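Local atomic coordinates of Phosphoglucomutase/phosphomannomutase family protein (Burkholderia thailandensis, PDB entry 3UW2), a protein that probably catalyses intramolecular phosphate transfer on hexose phosphates, as members of the phosphohexose mutase family do, and binds a metal ion, zinc in this crystal. Residues L191-K196 and A379-L384; A369-I374 and A383-L388. All blocks are in the same frame, centred on the assembly; numbering follows the deposited sequence.

Overall arrangement
Both contacts lie on the same side of the chain's centre and share helix 381-386, with Ala-383 and Leu-384 in common. They are about 8 Å apart, centre to centre. Contact 1 joins the start of this short helix and the turn before it to the 191-196 loop of domain II; contact 2 packs the helix against 364-375, the helix just before it in domain III. The loop of contact 1 also packs on the first helix of contact 2, through Leu-191 CD2 to Glu-373 N at 3.5 Å and Leu-195 CD1 to Leu-372 CD2 at 4.2 Å. The zinc ion, held by Asp-264, Asp-266 and Asp-268, is remote from both, so this region belongs to the domain II-domain III interface rather than the metal site.

Contact 1. Residues L191-K196 and A379-L384; sequences LTRPLK and ADPSAL
Arg-193 and Pro-381 reach toward each other from opposite directions, and the guanidinium of the arginine ends beside the proline ring. Pro-381 CD sits at the edge of the guanidinium, near its plane, 3.6 Å from Arg-193 NH2, so the ring abuts the rim of the flat group instead of stacking on it. The first torsion of Arg-193 places CG between the backbone N and the carbonyl carbon (chi1 67°); from there the chain runs extended out to NE and carries the charged end across to the other segment. The same NH2 also lies 3.6 Å from Ala-379 O, which approaches obliquely. The firmer polar ties of this arginine are close by: NH2 hydrogen-bonds to Val-378 O, and NH1 forms a salt bridge with Glu-258, so the guanidinium is held from two sides of the domain boundary.

Next to the arginine, Leu-195 supplies the apolar part, its CD1 meeting Pro-381 CG at 4.4 Å. The proline is the first residue of helix 381-386. Asp-380 caps that helix, its OD1 accepting a weak hydrogen bond from Ala-383 N at 3.3 Å.

The loop 191-196 leads from helix 178-186 into strand 197-200 of domain II, while Pro-381 belongs to domain III. Leu-195 and Pro-381 both pack on Leu-375 of helix 364-375 and on Ile-259 of strand 259-263, and Ser-382 OG bonds to Lys-275 N, which places the start of the short helix against the domain II sheet.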
# COMPACT_ATOMS: atom_id res chain seq x y z
N LEU A 191 -7.17 17.36 -16.30
CA LEU A 191 -8.55 17.34 -15.75
C LEU A 191 -9.58 18.11 -16.60
O LEU A 191 -9.32 19.21 -17.04
CB LEU A 191 -8.58 17.89 -14.33
CG LEU A 191 -7.58 17.17 -13.40
CD1 LEU A 191 -7.78 17.72 -12.04
CD2 LEU A 191 -7.83 15.67 -13.38
N THR A 192 -10.76 17.51 -16.77
CA THR A 192 -11.91 18.12 -17.45
C THR A 192 -12.27 19.48 -16.91
O THR A 192 -12.57 20.38 -17.69
CB THR A 192 -13.12 17.18 -17.45
OG1 THR A 192 -12.74 16.01 -18.17
CG2 THR A 192 -14.33 17.80 -18.18
N ARG A 193 -12.16 19.63 -15.58
CA ARG A 193 -12.49 20.83 -14.87
C ARG A 193 -11.66 20.81 -13.58
O ARG A 193 -11.23 19.74 -13.15
CB ARG A 193 -14.00 20.92 -14.56
CG ARG A 193 -14.55 19.88 -13.56
CD ARG A 193 -16.06 20.08 -13.35
NE ARG A 193 -16.59 19.08 -12.43
CZ ARG A 193 -16.58 19.19 -11.10
NH1 ARG A 193 -16.10 20.26 -10.52
NH2 ARG A 193 -17.06 18.22 -10.33
N PRO A 194 -11.41 22.00 -12.98
CA PRO A 194 -10.82 21.97 -11.63
C PRO A 194 -11.80 21.44 -10.61
O PRO A 194 -13.04 21.58 -10.77
CB PRO A 194 -10.50 23.44 -11.32
CG PRO A 194 -11.18 24.25 -12.36
CD PRO A 194 -11.51 23.36 -13.54
N LEU A 195 -11.27 20.81 -9.58
CA LEU A 195 -12.09 20.28 -8.54
C LEU A 195 -11.45 20.77 -7.23
O LEU A 195 -10.22 20.70 -7.05
CB LEU A 195 -11.99 18.76 -8.67
CG LEU A 195 -13.15 17.78 -8.48
CD1 LEU A 195 -13.03 16.56 -9.39
CD2 LEU A 195 -13.08 17.33 -7.03
N LYS A 196 -12.26 21.24 -6.30
CA LYS A 196 -11.74 21.73 -5.03
C LYS A 196 -11.68 20.59 -4.04
O LYS A 196 -12.68 19.90 -3.84
CB LYS A 196 -12.60 22.87 -4.47
CG LYS A 196 -11.94 23.52 -3.25
CD LYS A 196 -12.47 24.91 -3.04
CE LYS A 196 -12.15 25.38 -1.63
NZ LYS A 196 -12.71 26.75 -1.52
N ALA A 379 -20.59 16.32 -12.61
CA ALA A 379 -20.84 17.57 -11.89
C ALA A 379 -20.87 17.24 -10.42
O ALA A 379 -20.54 18.09 -9.59
CB ALA A 379 -22.14 18.21 -12.35
N ASP A 380 -21.24 16.00 -10.10
CA ASP A 380 -21.33 15.60 -8.70
C ASP A 380 -20.48 14.40 -8.43
O ASP A 380 -20.97 13.28 -8.55
CB ASP A 380 -22.77 15.32 -8.26
CG ASP A 380 -22.87 15.18 -6.77
OD1 ASP A 380 -21.82 15.09 -6.09
OD2 ASP A 380 -24.00 15.17 -6.26
N PRO A 381 -19.19 14.61 -8.06
CA PRO A 381 -18.33 13.43 -7.84
C PRO A 381 -18.80 12.54 -6.69
O PRO A 381 -18.63 11.33 -6.76
CB PRO A 381 -16.94 14.04 -7.48
CG PRO A 381 -17.00 15.47 -7.93
CD PRO A 381 -18.45 15.89 -7.99
N SER A 382 -19.36 13.14 -5.63
CA SER A 382 -19.87 12.35 -4.49
C SER A 382 -21.03 11.38 -4.89
O SER A 382 -21.09 10.25 -4.38
CB SER A 382 -20.29 13.28 -3.33
OG SER A 382 -19.18 14.07 -2.94
N ALA A 383 -21.92 11.81 -5.78
CA ALA A 383 -23.03 10.94 -6.28
C ALA A 383 -22.42 9.75 -7.07
O ALA A 383 -22.82 8.60 -6.87
CB ALA A 383 -24.06 11.73 -7.11
N LEU A 384 -21.43 10.04 -7.93
CA LEU A 384 -20.70 8.99 -8.68
C LEU A 384 -20.06 7.98 -7.73
O LEU A 384 -20.23 6.79 -7.90
CB LEU A 384 -19.64 9.60 -9.60
CG LEU A 384 -18.87 8.67 -10.57
CD1 LEU A 384 -19.79 8.01 -11.60
CD2 LEU A 384 -17.74 9.37 -11.28

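Contact 2. Residues A369-I374 and A383-L388; sequences ARLLEI and ALLNGL
Leu-371 and Ile-374, on helix 364-375, meet Leu-385 and Leu-384 of the following helix through methyl groups alone. Leu-371 CD1 comes within 4.4 Å of Leu-385 CD2; three residues on, Ile-374 CG2 lies 4.2 Å from CD2 of Leu-384, the residue before Leu-385. The CB atoms of Leu-371 and Leu-385 do not point at the opposite helix, so it is their branch ends that meet; with CG of Leu-371 anti to the backbone N (chi1 177°), the branch carries CD1 over to Leu-385. Ile-374 and Leu-384, by contrast, each start out toward the other segment at the CA-CB bond. No hydrogen bond crosses this contact, and the two pairs bury a modest 103 Å².

The polar groups of 369-374 work elsewhere. Arg-370 NE and Glu-373 OE1 form a long ion pair at 3.9 Å, with the oxygen well out of the guanidinium plane, so charge attraction acts without an N-H aimed at it. Stronger partners are Asp-356 for Arg-370 and Arg-357 for Glu-373. On the second segment, Asn-386 ND2 bonds to Asp-276, and Gly-387 N donates to Ala-383 O at 2.9 Å.

Two helices consecutive in the chain and joined by a short connection thus pack through leucine and isoleucine. Leu-371 and Leu-385 also touch Val-272 of strand 270-273, so the helix pair of alpha/beta/alpha domain III lies against the sheet of domain II, in keeping with the multidomain phosphohexose mutase fold.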
# COMPACT_ATOMS: atom_id res chain seq x y z
N ALA A 369 -4.52 11.32 -8.51
CA ALA A 369 -4.60 11.98 -9.78
C ALA A 369 -5.52 11.20 -10.73
O ALA A 369 -6.32 11.80 -11.46
CB ALA A 369 -3.19 12.14 -10.36
N ARG A 370 -5.43 9.86 -10.70
CA ARG A 370 -6.21 9.07 -11.62
C ARG A 370 -7.67 9.19 -11.20
O ARG A 370 -8.55 9.16 -12.04
CB ARG A 370 -5.78 7.59 -11.61
CG ARG A 370 -4.43 7.34 -12.34
CD ARG A 370 -4.56 7.54 -13.85
NE ARG A 370 -5.36 6.43 -14.47
CZ ARG A 370 -4.84 5.36 -15.07
NH1 ARG A 370 -3.50 5.23 -15.26
NH2 ARG A 370 -5.67 4.46 -15.58
N LEU A 371 -7.92 9.31 -9.89
CA LEU A 371 -9.33 9.42 -9.38
C LEU A 371 -9.88 10.80 -9.83
O LEU A 371 -10.97 10.89 -10.39
CB LEU A 371 -9.30 9.26 -7.86
CG LEU A 371 -10.65 9.42 -7.15
CD1 LEU A 371 -11.68 8.52 -7.81
CD2 LEU A 371 -10.51 9.12 -5.68
N LEU A 372 -9.09 11.87 -9.68
CA LEU A 372 -9.53 13.21 -10.15
C LEU A 372 -9.82 13.23 -11.68
O LEU A 372 -10.72 13.91 -12.14
CB LEU A 372 -8.49 14.27 -9.80
CG LEU A 372 -8.16 14.62 -8.34
CD1 LEU A 372 -6.96 15.53 -8.27
CD2 LEU A 372 -9.38 15.32 -7.78
N GLU A 373 -9.04 12.52 -12.47
CA GLU A 373 -9.28 12.45 -13.91
C GLU A 373 -10.73 11.97 -14.22
O GLU A 373 -11.40 12.50 -15.13
CB GLU A 373 -8.30 11.47 -14.54
CG GLU A 373 -8.47 11.29 -16.05
CD GLU A 373 -7.42 10.36 -16.62
OE1 GLU A 373 -7.45 9.10 -16.37
OE2 GLU A 373 -6.54 10.89 -17.30
N ILE A 374 -11.15 10.95 -13.47
CA ILE A 374 -12.48 10.38 -13.60
C ILE A 374 -13.56 11.27 -12.98
O ILE A 374 -14.56 11.56 -13.65
CB ILE A 374 -12.54 8.97 -12.98
CG1 ILE A 374 -11.61 8.00 -13.75
CG2 ILE A 374 -13.99 8.45 -12.98
CD1 ILE A 374 -11.37 6.66 -13.08
N ALA A 383 -21.92 11.81 -5.78
CA ALA A 383 -23.03 10.94 -6.28
C ALA A 383 -22.42 9.75 -7.07
O ALA A 383 -22.82 8.60 -6.87
CB ALA A 383 -24.06 11.73 -7.11
N LEU A 384 -21.43 10.04 -7.93
CA LEU A 384 -20.70 8.99 -8.68
C LEU A 384 -20.06 7.98 -7.73
O LEU A 384 -20.23 6.79 -7.90
CB LEU A 384 -19.64 9.60 -9.60
CG LEU A 384 -18.87 8.67 -10.57
CD1 LEU A 384 -19.79 8.01 -11.60
CD2 LEU A 384 -17.74 9.37 -11.28
N LEU A 385 -19.39 8.45 -6.69
CA LEU A 385 -18.76 7.50 -5.74
C LEU A 385 -19.79 6.76 -4.90
O LEU A 385 -19.72 5.54 -4.78
CB LEU A 385 -17.81 8.24 -4.78
CG LEU A 385 -16.53 8.79 -5.47
CD1 LEU A 385 -15.91 9.82 -4.55
CD2 LEU A 385 -15.52 7.69 -5.75
N ASN A 386 -20.75 7.48 -4.34
CA ASN A 386 -21.78 6.82 -3.51
C ASN A 386 -22.59 5.78 -4.27
O ASN A 386 -23.13 4.86 -3.66
CB ASN A 386 -22.71 7.82 -2.78
CG ASN A 386 -21.96 8.56 -1.64
OD1 ASN A 386 -21.22 7.94 -0.86
ND2 ASN A 386 -22.14 9.89 -1.56
N GLY A 387 -22.73 5.96 -5.57
CA GLY A 387 -23.58 5.07 -6.32
C GLY A 387 -22.85 3.80 -6.78
O GLY A 387 -23.48 2.94 -7.33
N LEU A 388 -21.53 3.71 -6.55
CA LEU A 388 -20.80 2.43 -6.74
C LEU A 388 -21.50 1.33 -5.96
O LEU A 388 -22.15 1.62 -4.99
CB LEU A 388 -19.33 2.59 -6.33
CG LEU A 388 -18.50 3.41 -7.37
CD1 LEU A 388 -17.26 3.95 -6.71
CD2 LEU A 388 -18.12 2.52 -8.51